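Local coordinates for protein putative hydantoin racemase (Klebsiella pneumoniae subsp. pneumoniae, PDB 3QVJ) that racemises allantoin and probably also interconverts the D and L forms of other 5-monosubstituted hydantoins, at residues 71-76 / 92-97; 1-6 / 30-35. One frame throughout, in Å; residues are numbered along the deposited sequence.

In the fold
Contact 2 (1-6 / 30-35) and contact 1 (71-76 / 92-97) are two strand pairings of one four-stranded parallel sheet, in the order 31-36, 2-7, 72-75, 94-96. Contact 2 joins the outermost strand on one side within this chain to the inner strand 2-7, contact 1 joins the inner strand 72-75 to the outermost strand on the other side, and their centres lie about 11 Å apart. The two inner strands tie the pairs together: Asp-71 OD2 lies 2.8 Å from Arg-3 N, and His-73 ND1 is 2.8 Å from Gln-5 OE1, both probable hydrogen bonds. Val-74 also packs on Val-6. Contact 1 is deeply buried, whereas contact 2 reaches the protein surface.

Contact 1: 71-76 / 92-97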
ATOM      1  N   ASP A  71      34.286   7.051  12.321  1.00 31.35           N
ATOM      2  CA  ASP A  71      33.803   5.774  11.792  1.00 31.38           C
ATOM      3  C   ASP A  71      32.329   5.803  11.383  1.00 31.03           C
ATOM      4  O   ASP A  71      31.895   5.000  10.550  1.00 30.90           O
ATOM      5  CB  ASP A  71      34.078   4.648  12.791  1.00 31.31           C
ATOM      6  CG  ASP A  71      35.565   4.471  13.058  1.00 32.02           C
ATOM      7  OD1 ASP A  71      36.268   3.987  12.151  1.00 32.52           O
ATOM      8  OD2 ASP A  71      36.027   4.832  14.157  1.00 31.82           O
ATOM      9  N   GLY A  72      31.572   6.732  11.963  1.00 30.53           N
ATOM     10  CA  GLY A  72      30.150   6.863  11.659  1.00 29.69           C
ATOM     11  C   GLY A  72      29.513   8.062  12.327  1.00 29.30           C
ATOM     12  O   GLY A  72      30.139   8.755  13.138  1.00 29.19           O
ATOM     13  N   HIS A  73      28.253   8.302  11.979  1.00 28.62           N
ATOM     14  CA  HIS A  73      27.543   9.485  12.419  1.00 27.72           C
ATOM     15  C   HIS A  73      26.121   9.130  12.836  1.00 27.30           C
ATOM     16  O   HIS A  73      25.496   8.241  12.251  1.00 26.71           O
ATOM     17  CB  HIS A  73      27.466  10.510  11.288  1.00 27.75           C
ATOM     18  CG  HIS A  73      28.740  10.676  10.515  1.00 27.76           C
ATOM     19  ND1 HIS A  73      29.584  11.749  10.697  1.00 26.42           N
ATOM     20  CD2 HIS A  73      29.294   9.923   9.535  1.00 27.42           C
ATOM     21  CE1 HIS A  73      30.606  11.649   9.867  1.00 26.67           C
ATOM     22  NE2 HIS A  73      30.459  10.544   9.158  1.00 27.80           N
ATOM     23  N   VAL A  74      25.615   9.823  13.851  1.00 26.66           N
ATOM     24  CA  VAL A  74      24.182   9.813  14.109  1.00 26.21           C
ATOM     25  C   VAL A  74      23.547  11.201  13.995  1.00 25.93           C
ATOM     26  O   VAL A  74      24.162  12.222  14.335  1.00 25.36           O
ATOM     27  CB  VAL A  74      23.751   8.973  15.379  1.00 26.42           C
ATOM     28  CG1 VAL A  74      24.926   8.247  16.039  1.00 27.21           C
ATOM     29  CG2 VAL A  74      22.905   9.764  16.385  1.00 25.71           C
ATOM     30  N   ILE A  75      22.339  11.225  13.441  1.00 25.40           N
ATOM     31  CA  ILE A  75      21.560  12.450  13.341  1.00 25.12           C
ATOM     32  C   ILE A  75      20.525  12.422  14.462  1.00 25.70           C
ATOM     33  O   ILE A  75      19.536  11.683  14.394  1.00 25.57           O
ATOM     34  CB  ILE A  75      20.931  12.601  11.947  1.00 24.95           C
ATOM     35  CG1 ILE A  75      22.043  12.666  10.883  1.00 24.26           C
ATOM     36  CG2 ILE A  75      20.037  13.843  11.891  1.00 24.35           C
ATOM     37  CD1 ILE A  75      21.554  12.703   9.452  1.00 22.73           C
ATOM     38  N   ALA A  76      20.784  13.217  15.500  1.00 25.82           N
ATOM     39  CA  ALA A  76      20.029  13.148  16.750  1.00 25.91           C
ATOM     40  C   ALA A  76      18.842  14.120  16.848  1.00 26.26           C
ATOM     41  O   ALA A  76      18.607  14.733  17.894  1.00 26.08           O
ATOM     42  CB  ALA A  76      20.968  13.305  17.947  1.00 25.88           C
ATOM     43  N   GLY A  92      31.619   6.843   6.392  1.00 29.36           N
ATOM     44  CA  GLY A  92      31.051   5.945   7.387  1.00 29.14           C
ATOM     45  C   GLY A  92      29.532   5.986   7.327  1.00 28.83           C
ATOM     46  O   GLY A  92      28.959   6.873   6.673  1.00 29.03           O
ATOM     47  N   PRO A  93      28.867   5.031   7.994  1.00 28.12           N
ATOM     48  CA  PRO A  93      27.409   5.032   7.954  1.00 27.93           C
ATOM     49  C   PRO A  93      26.801   6.181   8.767  1.00 27.54           C
ATOM     50  O   PRO A  93      27.407   6.650   9.739  1.00 27.43           O
ATOM     51  CB  PRO A  93      27.039   3.681   8.571  1.00 27.85           C
ATOM     52  CG  PRO A  93      28.193   3.322   9.426  1.00 27.93           C
ATOM     53  CD  PRO A  93      29.403   3.889   8.757  1.00 28.24           C
ATOM     54  N   VAL A  94      25.615   6.622   8.350  1.00 26.83           N
ATOM     55  CA  VAL A  94      24.867   7.667   9.039  1.00 26.16           C
ATOM     56  C   VAL A  94      23.496   7.125   9.419  1.00 26.05           C
ATOM     57  O   VAL A  94      22.732   6.706   8.550  1.00 26.03           O
ATOM     58  CB  VAL A  94      24.688   8.933   8.169  1.00 26.28           C
ATOM     59  CG1 VAL A  94      23.981  10.028   8.966  1.00 25.62           C
ATOM     60  CG2 VAL A  94      26.030   9.433   7.646  1.00 25.24           C
ATOM     61  N   ILE A  95      23.189   7.147  10.714  1.00 25.64           N
ATOM     62  CA  ILE A  95      21.934   6.597  11.234  1.00 25.51           C
ATOM     63  C   ILE A  95      21.116   7.691  11.907  1.00 25.35           C
ATOM     64  O   ILE A  95      21.644   8.444  12.729  1.00 25.53           O
ATOM     65  CB  ILE A  95      22.190   5.438  12.252  1.00 25.12           C
ATOM     66  CG1 ILE A  95      23.148   4.384  11.669  1.00 25.29           C
ATOM     67  CG2 ILE A  95      20.867   4.806  12.716  1.00 25.65           C
ATOM     68  CD1 ILE A  95      22.700   3.762  10.336  1.00 25.41           C
ATOM     69  N   GLY A  96      19.838   7.785  11.546  1.00 25.22           N
ATOM     70  CA  GLY A  96      18.920   8.720  12.196  1.00 24.76           C
ATOM     71  C   GLY A  96      18.346   8.135  13.475  1.00 24.71           C
ATOM     72  O   GLY A  96      18.245   6.916  13.620  1.00 24.53           O
ATOM     73  N   ILE A  97      17.954   8.993  14.409  1.00 24.46           N
ATOM     74  CA  ILE A  97      17.393   8.485  15.662  1.00 24.59           C
ATOM     75  C   ILE A  97      15.944   7.993  15.556  1.00 24.80           C
ATOM     76  O   ILE A  97      15.546   7.114  16.314  1.00 25.02           O
ATOM     77  CB  ILE A  97      17.588   9.446  16.859  1.00 24.54           C
ATOM     78  CG1 ILE A  97      16.845  10.769  16.638  1.00 24.70           C
ATOM     79  CG2 ILE A  97      19.085   9.637  17.136  1.00 24.19           C
ATOM     80  CD1 ILE A  97      16.537  11.513  17.929  1.00 25.01           C
TER
HETATM   81  O   HOH W   1      32.326   9.732   6.987  1.00 30.82           O
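His-73 and Ile-75 take the backbone of 92-97 alternately by N-H and carbonyl. His-73 N gives a hydrogen bond to Pro-93 O at 2.9 Å, its own O receives Ile-95 N at 3.0 Å, Ile-75 N turns to Ile-95 O, and Ile-75 O closes the series with Ile-97 N at 3.1 Å. The last is the most bent of the four, 142° at the hydrogen, where the chain passes through the N-cap residue Gly-96 into helix 97-108. At the opposite end one water bridges His-73 NE2 and Gly-92 N; it lies in the plane of the imidazole, at its edge. With ND1 hydrogen-bonded to Gln-5 OE1 of the adjacent strand, both ring nitrogens have partners, which should fix the ring's rotation in this buried place.

These strands, 72-75 and 94-96, run parallel with helix 83-89 between them in sequence, a beta-alpha-beta unit of the racemase's parallel sheet. On the face carrying His-73, Ile-75 and Val-94, the valine sits between the other two. Its CG1, anti to the backbone N (chi1 -176°), meets Ile-75 CD1 at 3.6 Å, while CG2 approaches His-73 CD2 obliquely at 3.8 Å. Leu-83 of the connecting helix packs on both Val-94 and Ile-75. The other face holds Val-74 and Ile-95, which share Ala-207 of helix 203-216; Ile-95 also touches Met-107 of a second subunit. Beyond the last bridge, Ile-97 lies against the end of 71-76, its CG2 turned back toward Val-74 and its CD1 reaching Ala-76 C at 3.6 Å; the side chains of Ile-97 and Val-74 cross at about a right angle, with Ile-97 CG2 3.9 Å from Val-74 CG2.

Contact 2: 1-6 / 30-35; sequences SVRIQV and GTEILA
Gly-30 O accepts two donors at the chain start, the terminal amino group of Ser-1 (N) at 2.9 Å, in the carbonyl plane, and Val-2 N at 2.8 Å, almost straight at the hydrogen (178°). Thr-31 sets CG2 against Ile-4 CD1; its OG1, which meets Val-2 CB where the two side chains cross at a slant, is hydrogen-bonded to Glu-212. Glu-32 binds through both backbone groups, N to Val-2 O and O to Ile-4 N, while its extended side chain runs alongside Arg-3, pointing the same way. What meets there is OE1 and the aliphatic Arg-3 CD, 3.3 Å apart; the nearest charged atoms, Arg-3 NE and Glu-32 OE1, stay 4.7 Å apart. Ile-33, on the face with Thr-31, splits its branches: CD1 reaches Ile-4 CB and CG2 meets Val-6 CG2 at 3.8 Å. Leu-34 N bonds to Ile-4 O, and Leu-34 O takes Val-6 N from above the carbonyl plane; Leu-34 CD1 leans obliquely toward the Arg-3 guanidinium. Ala-35 follows beside Val-6. Helix 13-26, the crossover of this beta-alpha-beta unit, packs on Val-6 and Ile-33, helix 203-216 lies against Ile-4, and strand 72-75 flanks strand 2-7 on its other side.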
ATOM      1  N   SER A   1      39.185   3.388  19.806  1.00 39.81           N
ATOM      2  CA  SER A   1      39.234   2.493  18.611  1.00 39.64           C
ATOM      3  C   SER A   1      38.107   2.790  17.605  1.00 39.10           C
ATOM      4  O   SER A   1      38.329   2.768  16.391  1.00 39.46           O
ATOM      5  CB  SER A   1      39.196   1.023  19.047  1.00 39.95           C
ATOM      6  OG  SER A   1      38.991   0.165  17.936  1.00 41.07           O
ATOM      7  N   VAL A   2      36.901   3.049  18.109  1.00 38.15           N
ATOM      8  CA  VAL A   2      35.773   3.425  17.250  1.00 37.08           C
ATOM      9  C   VAL A   2      35.284   4.816  17.648  1.00 36.37           C
ATOM     10  O   VAL A   2      34.947   5.056  18.808  1.00 36.58           O
ATOM     11  CB  VAL A   2      34.608   2.400  17.330  1.00 37.12           C
ATOM     12  CG1 VAL A   2      33.415   2.855  16.484  1.00 36.73           C
ATOM     13  CG2 VAL A   2      35.076   1.012  16.893  1.00 36.75           C
ATOM     14  N   ARG A   3      35.259   5.729  16.686  1.00 35.19           N
ATOM     15  CA  ARG A   3      34.816   7.096  16.950  1.00 34.29           C
ATOM     16  C   ARG A   3      33.507   7.405  16.221  1.00 33.09           C
ATOM     17  O   ARG A   3      33.431   7.316  14.990  1.00 32.57           O
ATOM     18  CB  ARG A   3      35.911   8.102  16.585  1.00 34.63           C
ATOM     19  CG  ARG A   3      37.219   7.898  17.358  1.00 36.03           C
ATOM     20  CD  ARG A   3      38.126   9.099  17.223  1.00 39.52           C
ATOM     21  NE  ARG A   3      38.540   9.310  15.837  1.00 41.92           N
ATOM     22  CZ  ARG A   3      38.779  10.500  15.297  1.00 42.31           C
ATOM     23  NH1 ARG A   3      38.635  11.610  16.013  1.00 42.86           N
ATOM     24  NH2 ARG A   3      39.149  10.580  14.031  1.00 43.63           N
ATOM     25  N   ILE A   4      32.482   7.747  17.000  1.00 31.88           N
ATOM     26  CA  ILE A   4      31.142   8.021  16.474  1.00 30.90           C
ATOM     27  C   ILE A   4      30.737   9.474  16.727  1.00 30.42           C
ATOM     28  O   ILE A   4      30.600   9.897  17.878  1.00 30.06           O
ATOM     29  CB  ILE A   4      30.077   7.064  17.086  1.00 30.72           C
ATOM     30  CG1 ILE A   4      30.433   5.606  16.781  1.00 30.56           C
ATOM     31  CG2 ILE A   4      28.669   7.401  16.564  1.00 29.84           C
ATOM     32  CD1 ILE A   4      29.527   4.591  17.449  1.00 30.77           C
ATOM     33  N   GLN A   5      30.550  10.222  15.640  1.00 29.88           N
ATOM     34  CA  GLN A   5      30.091  11.607  15.707  1.00 29.38           C
ATOM     35  C   GLN A   5      28.572  11.652  15.884  1.00 29.22           C
ATOM     36  O   GLN A   5      27.819  11.301  14.968  1.00 28.99           O
ATOM     37  CB  GLN A   5      30.499  12.374  14.443  1.00 29.38           C
ATOM     38  CG  GLN A   5      30.320  13.896  14.564  1.00 29.34           C
ATOM     39  CD  GLN A   5      30.386  14.630  13.235  1.00 29.77           C
ATOM     40  OE1 GLN A   5      29.949  14.120  12.197  1.00 28.55           O
ATOM     41  NE2 GLN A   5      30.921  15.853  13.265  1.00 29.29           N
ATOM     42  N   VAL A   6      28.129  12.074  17.066  1.00 28.69           N
ATOM     43  CA  VAL A   6      26.708  12.206  17.350  1.00 28.45           C
ATOM     44  C   VAL A   6      26.315  13.670  17.183  1.00 28.71           C
ATOM     45  O   VAL A   6      26.709  14.537  17.978  1.00 28.49           O
ATOM     46  CB  VAL A   6      26.335  11.671  18.755  1.00 28.60           C
ATOM     47  CG1 VAL A   6      24.825  11.772  18.991  1.00 28.08           C
ATOM     48  CG2 VAL A   6      26.803  10.220  18.920  1.00 27.28           C
ATOM     49  N   GLY A  30      35.863   0.981  23.969  1.00 37.86           N
ATOM     50  CA  GLY A  30      36.630   1.349  22.780  1.00 37.54           C
ATOM     51  C   GLY A  30      35.934   2.337  21.859  1.00 37.44           C
ATOM     52  O   GLY A  30      36.540   2.817  20.897  1.00 37.69           O
ATOM     53  N   THR A  31      34.664   2.634  22.146  1.00 36.83           N
ATOM     54  CA  THR A  31      33.903   3.630  21.396  1.00 36.38           C
ATOM     55  C   THR A  31      34.025   5.007  22.039  1.00 36.15           C
ATOM     56  O   THR A  31      33.723   5.181  23.220  1.00 35.94           O
ATOM     57  CB  THR A  31      32.397   3.263  21.281  1.00 36.42           C
ATOM     58  OG1 THR A  31      32.238   2.125  20.429  1.00 36.04           O
ATOM     59  CG2 THR A  31      31.589   4.420  20.701  1.00 35.72           C
ATOM     60  N   GLU A  32      34.460   5.981  21.247  1.00 36.02           N
ATOM     61  CA  GLU A  32      34.464   7.365  21.675  1.00 36.16           C
ATOM     62  C   GLU A  32      33.310   8.120  21.020  1.00 35.69           C
ATOM     63  O   GLU A  32      33.125   8.066  19.802  1.00 35.53           O
ATOM     64  CB  GLU A  32      35.796   8.031  21.333  1.00 36.42           C
ATOM     65  CG  GLU A  32      35.961   9.416  21.944  1.00 38.25           C
ATOM     66  CD  GLU A  32      37.042  10.238  21.268  1.00 40.53           C
ATOM     67  OE1 GLU A  32      37.824   9.673  20.470  1.00 41.68           O
ATOM     68  OE2 GLU A  32      37.107  11.457  21.541  1.00 41.59           O
ATOM     69  N   ILE A  33      32.541   8.826  21.839  1.00 35.16           N
ATOM     70  CA  ILE A  33      31.464   9.665  21.344  1.00 34.73           C
ATOM     71  C   ILE A  33      31.955  11.101  21.153  1.00 34.60           C
ATOM     72  O   ILE A  33      32.548  11.693  22.059  1.00 34.56           O
ATOM     73  CB  ILE A  33      30.232   9.628  22.297  1.00 34.70           C
ATOM     74  CG1 ILE A  33      29.688   8.193  22.443  1.00 34.20           C
ATOM     75  CG2 ILE A  33      29.144  10.624  21.852  1.00 34.31           C
ATOM     76  CD1 ILE A  33      29.347   7.482  21.125  1.00 33.66           C
ATOM     77  N   LEU A  34      31.715  11.640  19.961  1.00 34.41           N
ATOM     78  CA  LEU A  34      31.928  13.055  19.688  1.00 34.22           C
ATOM     79  C   LEU A  34      30.573  13.758  19.536  1.00 33.95           C
ATOM     80  O   LEU A  34      29.965  13.740  18.460  1.00 33.80           O
ATOM     81  CB  LEU A  34      32.804  13.245  18.444  1.00 34.44           C
ATOM     82  CG  LEU A  34      34.216  12.638  18.461  1.00 35.65           C
ATOM     83  CD1 LEU A  34      34.808  12.625  17.060  1.00 37.25           C
ATOM     84  CD2 LEU A  34      35.143  13.388  19.422  1.00 37.24           C
ATOM     85  N   ALA A  35      30.096  14.352  20.630  1.00 33.48           N
ATOM     86  CA  ALA A  35      28.809  15.042  20.648  1.00 33.30           C
ATOM     87  C   ALA A  35      28.954  16.470  20.133  1.00 33.26           C
ATOM     88  O   ALA A  35      29.642  17.287  20.746  1.00 33.42           O
ATOM     89  CB  ALA A  35      28.212  15.028  22.052  1.00 33.13           C
TER